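Local coordinates for major capsid protein (PDB 5TIP), which self-assembles as trimers into the large icosahedral capsid of a chlorella virus and carries N-linked glycans, at residues G81-Y85 with D298-G303; A276-I280 with A292-P297. One frame throughout, in Å; residues are numbered along the deposited sequence.

Contact 1: residues G81-Y85 with D298-G303. With BGC (beta-D-glucopyranose), chain F; GLA (alpha-D-galactopyranose), chain B; FUC (alpha-L-fucopyranose), chain C.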
loop_
_atom_site.group_PDB
_atom_site.type_symbol
_atom_site.label_atom_id
_atom_site.label_comp_id
_atom_site.label_asym_id
_atom_site.label_seq_id
_atom_site.Cartn_x
_atom_site.Cartn_y
_atom_site.Cartn_z
ATOM N N GLY A 81 -27.171 8.580 8.481
ATOM C CA GLY A 81 -25.732 8.398 8.397
ATOM C C GLY A 81 -25.187 7.657 9.605
ATOM O O GLY A 81 -25.560 7.922 10.749
ATOM N N GLY A 82 -24.294 6.706 9.338
ATOM C CA GLY A 82 -23.633 5.981 10.403
ATOM C C GLY A 82 -24.485 4.957 11.112
ATOM O O GLY A 82 -24.204 4.626 12.266
ATOM N N THR A 83 -25.525 4.439 10.461
ATOM C CA THR A 83 -26.413 3.465 11.079
ATOM C C THR A 83 -26.225 2.059 10.524
ATOM O O THR A 83 -26.977 1.153 10.896
ATOM C CB THR A 83 -27.870 3.900 10.918
ATOM O OG1 THR A 83 -28.170 4.067 9.527
ATOM C CG2 THR A 83 -28.117 5.211 11.649
ATOM N N THR A 84 -25.245 1.852 9.650
ATOM C CA THR A 84 -24.932 0.531 9.127
ATOM C C THR A 84 -23.445 0.262 9.304
ATOM O O THR A 84 -22.630 1.187 9.343
ATOM C CB THR A 84 -25.306 0.393 7.643
ATOM O OG1 THR A 84 -24.629 1.399 6.880
ATOM C CG2 THR A 84 -26.808 0.541 7.451
ATOM N N TYR A 85 -23.098 -1.021 9.413
ATOM C CA TYR A 85 -21.704 -1.443 9.546
ATOM C C TYR A 85 -21.530 -2.730 8.746
ATOM O O TYR A 85 -21.843 -3.818 9.239
ATOM C CB TYR A 85 -21.321 -1.641 11.009
ATOM C CG TYR A 85 -19.838 -1.842 11.234
ATOM C CD1 TYR A 85 -18.937 -0.814 10.996
ATOM C CD2 TYR A 85 -19.341 -3.053 11.697
ATOM C CE1 TYR A 85 -17.582 -0.987 11.203
ATOM C CE2 TYR A 85 -17.984 -3.235 11.908
ATOM C CZ TYR A 85 -17.111 -2.198 11.660
ATOM O OH TYR A 85 -15.761 -2.369 11.866
ATOM N N ASP A 298 -21.812 3.501 17.939
ATOM C CA ASP A 298 -21.808 4.327 16.735
ATOM C C ASP A 298 -21.626 3.353 15.579
ATOM O O ASP A 298 -20.506 3.040 15.176
ATOM C CB ASP A 298 -20.701 5.373 16.799
ATOM C CG ASP A 298 -20.734 6.343 15.628
ATOM O OD1 ASP A 298 -21.567 6.166 14.714
ATOM O OD2 ASP A 298 -19.922 7.294 15.628
ATOM N N TYR A 299 -22.753 2.866 15.049
ATOM C CA TYR A 299 -22.742 1.697 14.170
ATOM C C TYR A 299 -21.779 1.871 13.003
ATOM O O TYR A 299 -20.985 0.973 12.700
ATOM C CB TYR A 299 -24.155 1.415 13.658
ATOM C CG TYR A 299 -25.119 0.965 14.730
ATOM C CD1 TYR A 299 -25.032 -0.307 15.282
ATOM C CD2 TYR A 299 -26.125 1.807 15.185
ATOM C CE1 TYR A 299 -25.914 -0.724 16.259
ATOM C CE2 TYR A 299 -27.011 1.398 16.162
ATOM C CZ TYR A 299 -26.901 0.133 16.695
ATOM O OH TYR A 299 -27.782 -0.278 17.668
ATOM N N GLY A 300 -21.824 3.028 12.343
ATOM C CA GLY A 300 -20.924 3.273 11.232
ATOM C C GLY A 300 -19.464 3.301 11.628
ATOM O O GLY A 300 -18.592 3.115 10.772
ATOM N N ASN A 301 -19.178 3.516 12.911
ATOM C CA ASN A 301 -17.810 3.593 13.404
ATOM C C ASN A 301 -17.595 2.563 14.507
ATOM O O ASN A 301 -17.028 2.874 15.560
ATOM C CB ASN A 301 -17.510 5.012 13.899
ATOM C CG ASN A 301 -17.776 6.069 12.835
ATOM O OD1 ASN A 301 -17.283 5.969 11.712
ATOM N ND2 ASN A 301 -18.562 7.087 13.187
ATOM N N THR A 302 -18.057 1.333 14.269
ATOM C CA THR A 302 -17.990 0.289 15.288
ATOM C C THR A 302 -16.548 -0.080 15.618
ATOM O O THR A 302 -16.218 -0.334 16.783
ATOM C CB THR A 302 -18.765 -0.943 14.818
ATOM O OG1 THR A 302 -20.148 -0.603 14.652
ATOM C CG2 THR A 302 -18.654 -2.071 15.827
ATOM N N GLY A 303 -15.676 -0.101 14.617
ATOM C CA GLY A 303 -14.289 -0.426 14.864
ATOM C C GLY A 303 -13.538 0.710 15.534
ATOM O O GLY A 303 -13.980 1.858 15.573
HETATM C C2 BGC F . -20.150 8.713 12.404
HETATM C C3 BGC F . -20.447 9.816 11.382
HETATM C C4 BGC F . -19.201 10.644 11.109
HETATM C C5 BGC F . -18.025 9.742 10.774
HETATM C C6 BGC F . -16.762 10.569 10.592
HETATM C C1 BGC F . -18.888 7.944 12.054
HETATM O O2 BGC F . -21.199 7.757 12.459
HETATM O O3 BGC F . -21.469 10.685 11.879
HETATM O O4 BGC F . -19.449 11.575 10.058
HETATM O O5 BGC F . -17.795 8.825 11.836
HETATM O O6 BGC F . -16.551 11.367 11.760
HETATM C C1 GLA B . -24.684 10.508 14.584
HETATM C C2 GLA B . -24.035 10.523 15.963
HETATM C C3 GLA B . -23.226 9.254 16.189
HETATM C C4 GLA B . -24.078 8.026 15.902
HETATM C C5 GLA B . -24.734 8.134 14.530
HETATM C C6 GLA B . -25.653 6.945 14.282
HETATM O O2 GLA B . -23.176 11.663 16.079
HETATM O O3 GLA B . -22.768 9.214 17.543
HETATM O O4 GLA B . -25.090 7.896 16.907
HETATM O O5 GLA B . -25.491 9.340 14.444
HETATM O O6 GLA B . -24.963 5.734 14.601
HETATM C C1 FUC C . -22.771 10.189 11.523
HETATM C C2 FUC C . -23.800 10.940 12.354
HETATM C C3 FUC C . -23.720 12.421 12.003
HETATM C C4 FUC C . -23.960 12.596 10.508
HETATM C C5 FUC C . -22.964 11.733 9.740
HETATM C C6 FUC C . -23.185 11.843 8.237
HETATM O O2 FUC C . -23.544 10.740 13.747
HETATM O O3 FUC C . -24.669 13.175 12.765
HETATM O O4 FUC C . -25.307 12.213 10.204
HETATM O O5 FUC C . -23.102 10.374 10.148
#
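The carbonyl oxygen of Gly82 is gripped twice. Gly300 N donates to Gly82 O at 2.9 Å, standing well above the carbonyl plane, and the galactose donates from its O6 to the same Gly82 O at 2.7 Å. The missing side chain of Gly300 lets the backbones come together, with the CA atoms of Gly82 and Gly300 3.9 Å apart, and Gly300 CA points a hydrogen at Thr84 O. The bare CA of Gly82, at a positive phi of 74°, makes room for glucose O2. The CB of Tyr299 rests on the Gly82 carbonyl, while its ring leads away toward Gln183 and Asn270.

Tyr85 has CG opposite its backbone N (chi1 -170°), which lays the ring over Thr302. Thr302 CB sits 3.5 Å from the ring centroid, almost exactly on the ring normal, a CH-pi contact over the face. Thr302 OG1 bonds to Tyr299 O at 2.6 Å, which fixes the threonine's rotation against the ring. Gly300 O, near the ring's edge, is taken by Arg129.

The glycan begins here: Asn301 ND2 is bonded covalently to the first glucose. Its remaining N-H reaches Asp298 OD2 at 2.8 Å, in the amide plane but from above the carboxylate, and glucose O2 bonds to Asp298 OD1 at 2.8 Å. Beyond its covalent root the glycan is thus held through glucose O2 and galactose O6, consistent with first sugars ordered against both loops.

Contact 2: residues A276-I280 with A292-P297. With BGC (beta-D-glucopyranose), chain E.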
loop_
_atom_site.group_PDB
_atom_site.type_symbol
_atom_site.label_atom_id
_atom_site.label_comp_id
_atom_site.label_asym_id
_atom_site.label_seq_id
_atom_site.Cartn_x
_atom_site.Cartn_y
_atom_site.Cartn_z
ATOM N N ALA A 276 -15.017 -2.402 23.664
ATOM C CA ALA A 276 -16.038 -1.881 24.557
ATOM C C ALA A 276 -16.540 -0.523 24.081
ATOM O O ALA A 276 -15.806 0.261 23.472
ATOM C CB ALA A 276 -15.495 -1.765 25.979
ATOM N N LEU A 277 -17.812 -0.253 24.358
ATOM C CA LEU A 277 -18.389 1.047 24.050
ATOM C C LEU A 277 -18.062 2.036 25.160
ATOM O O LEU A 277 -18.060 1.683 26.343
ATOM C CB LEU A 277 -19.904 0.936 23.873
ATOM C CG LEU A 277 -20.414 -0.098 22.867
ATOM C CD1 LEU A 277 -21.934 -0.089 22.803
ATOM C CD2 LEU A 277 -19.817 0.149 21.491
ATOM N N ALA A 278 -17.785 3.279 24.773
ATOM C CA ALA A 278 -17.404 4.308 25.730
ATOM C C ALA A 278 -17.846 5.667 25.208
ATOM O O ALA A 278 -18.128 5.838 24.021
ATOM C CB ALA A 278 -15.894 4.303 25.998
ATOM N N ASN A 279 -17.893 6.636 26.117
ATOM C CA ASN A 279 -18.332 7.997 25.803
ATOM C C ASN A 279 -17.178 8.843 25.269
ATOM O O ASN A 279 -16.879 9.927 25.768
ATOM C CB ASN A 279 -18.964 8.622 27.042
ATOM C CG ASN A 279 -19.735 9.902 26.747
ATOM O OD1 ASN A 279 -19.808 10.367 25.608
ATOM N ND2 ASN A 279 -20.356 10.449 27.789
ATOM N N ILE A 280 -16.506 8.326 24.246
ATOM C CA ILE A 280 -15.496 9.074 23.500
ATOM C C ILE A 280 -15.906 9.027 22.033
ATOM O O ILE A 280 -16.559 8.062 21.612
ATOM C CB ILE A 280 -14.085 8.507 23.724
ATOM C CG1 ILE A 280 -14.036 7.020 23.370
ATOM C CG2 ILE A 280 -13.636 8.742 25.160
ATOM C CD1 ILE A 280 -12.672 6.393 23.561
ATOM N N ALA A 292 -25.612 10.919 24.652
ATOM C CA ALA A 292 -24.673 9.806 24.642
ATOM C C ALA A 292 -25.214 8.632 25.445
ATOM O O ALA A 292 -25.793 8.803 26.521
ATOM C CB ALA A 292 -23.322 10.247 25.203
ATOM N N THR A 293 -25.016 7.428 24.912
ATOM C CA THR A 293 -25.404 6.202 25.601
ATOM C C THR A 293 -24.404 5.116 25.236
ATOM O O THR A 293 -24.191 4.835 24.053
ATOM C CB THR A 293 -26.834 5.783 25.233
ATOM O OG1 THR A 293 -27.069 4.434 25.660
ATOM C CG2 THR A 293 -27.077 5.903 23.731
ATOM N N VAL A 294 -23.785 4.518 26.254
ATOM C CA VAL A 294 -22.771 3.489 26.050
ATOM C C VAL A 294 -23.439 2.132 25.861
ATOM O O VAL A 294 -22.771 1.093 25.866
ATOM C CB VAL A 294 -21.776 3.454 27.223
ATOM C CG1 VAL A 294 -21.028 4.774 27.322
ATOM C CG2 VAL A 294 -22.502 3.151 28.524
ATOM N N THR A 295 -24.760 2.133 25.688
ATOM C CA THR A 295 -25.493 0.904 25.417
ATOM C C THR A 295 -25.575 0.603 23.927
ATOM O O THR A 295 -25.671 -0.567 23.538
ATOM C CB THR A 295 -26.906 0.997 26.000
ATOM O OG1 THR A 295 -26.835 1.483 27.345
ATOM C CG2 THR A 295 -27.573 -0.370 26.007
ATOM N N THR A 296 -25.515 1.637 23.091
ATOM C CA THR A 296 -25.652 1.518 21.654
ATOM C C THR A 296 -24.382 2.017 20.980
ATOM O O THR A 296 -23.871 3.085 21.346
ATOM C CB THR A 296 -26.861 2.331 21.161
ATOM O OG1 THR A 296 -28.060 1.823 21.761
ATOM C CG2 THR A 296 -26.983 2.265 19.651
ATOM N N PRO A 297 -23.840 1.284 20.013
ATOM C CA PRO A 297 -22.617 1.729 19.342
ATOM C C PRO A 297 -22.893 2.835 18.334
ATOM O O PRO A 297 -24.029 3.087 17.929
ATOM C CB PRO A 297 -22.115 0.466 18.627
ATOM C CG PRO A 297 -22.966 -0.660 19.134
ATOM C CD PRO A 297 -24.254 -0.054 19.567
HETATM C C2 BGC E . -21.645 12.064 28.880
HETATM C C3 BGC E . -22.076 13.518 28.982
HETATM C C4 BGC E . -20.857 14.409 28.798
HETATM C C5 BGC E . -20.102 14.057 27.521
HETATM C C6 BGC E . -18.834 14.896 27.414
HETATM C C1 BGC E . -20.873 11.795 27.593
HETATM O O2 BGC E . -22.798 11.224 28.933
HETATM O O3 BGC E . -22.599 13.757 30.290
HETATM O O4 BGC E . -21.259 15.784 28.760
HETATM O O5 BGC E . -19.751 12.672 27.500
HETATM O O6 BGC E . -18.108 14.527 26.237
#
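Leu277 pushes its side chain into the bend of 292-297, and the apolar contacts centre on it. With CG anti to its own carbonyl carbon (chi1 -54°) and the chain extended beyond, the two methyls divide the work. CD2 meets Pro297 CB at 3.7 Å, the leucine branch running across the proline ring. CD1 lies against backbone, 3.4 Å from Val294 O and 3.6 Å from Pro297 N, with the carbonyl carbon of Thr296 also close. Pro297 in turn touches Asn270. Further along, Val294 turns one methyl toward the opposing chain: its CG1 is 3.8 Å from Asn279 N and touches the carbonyl carbon of Ala278. Ala278 itself faces the other way, onto Val395 of helix 392-395.

The bend that receives Leu277 is a type I beta turn from Thr293 to Thr296, begun by an ST turn in which Thr295 N donates to Thr293 OG1 at 3.3 Å. Asn279, facing the start of this segment, is the centre of an inverse gamma turn, closed by a weak bond from Ile280 N to Ala278 O. Both elements belong to the long loop between strands 257-266 and 312-319.

Polar and covalent contacts gather at Asn279. ND2 is joined to glucose C1, the root of an N-linked glycan, and makes a weak hydrogen bond to Thr390 O. OD1 accepts from Gly288 N, a bond that helps hold the buried amide in place. Against this linkage Ala292 CB lies 3.5 Å from Asn279 OD1. The same Ala292 CB is 3.8 Å from C1 of the glucose. The backbones of 276-280 and 292-297 are tied to other neighbours: Leu277 O accepts from Thr406 OG1, while Thr293 and Thr296 both bond to the backbone of Ser285.

Both contacts draw on the long loop between strands 257-266 and 312-319, and their centres are 12 Å apart on the same side of the chain's centre. Along the chain 81-85 comes first, in the loop between strand 65-76 and helix 87-91; then follow 276-280, 292-297 and 298-303, the last two running on without a break. Contact 2 is a local fold-back closing an 11-residue excursion, whereas contact 1 bridges 212 residues and joins a loop of the first jelly roll to a loop of the second, in the double jelly-roll fold of this family. Each holds a glycosylated asparagine, so the same loop brings two N-linked glycans to this side of the capsid protein.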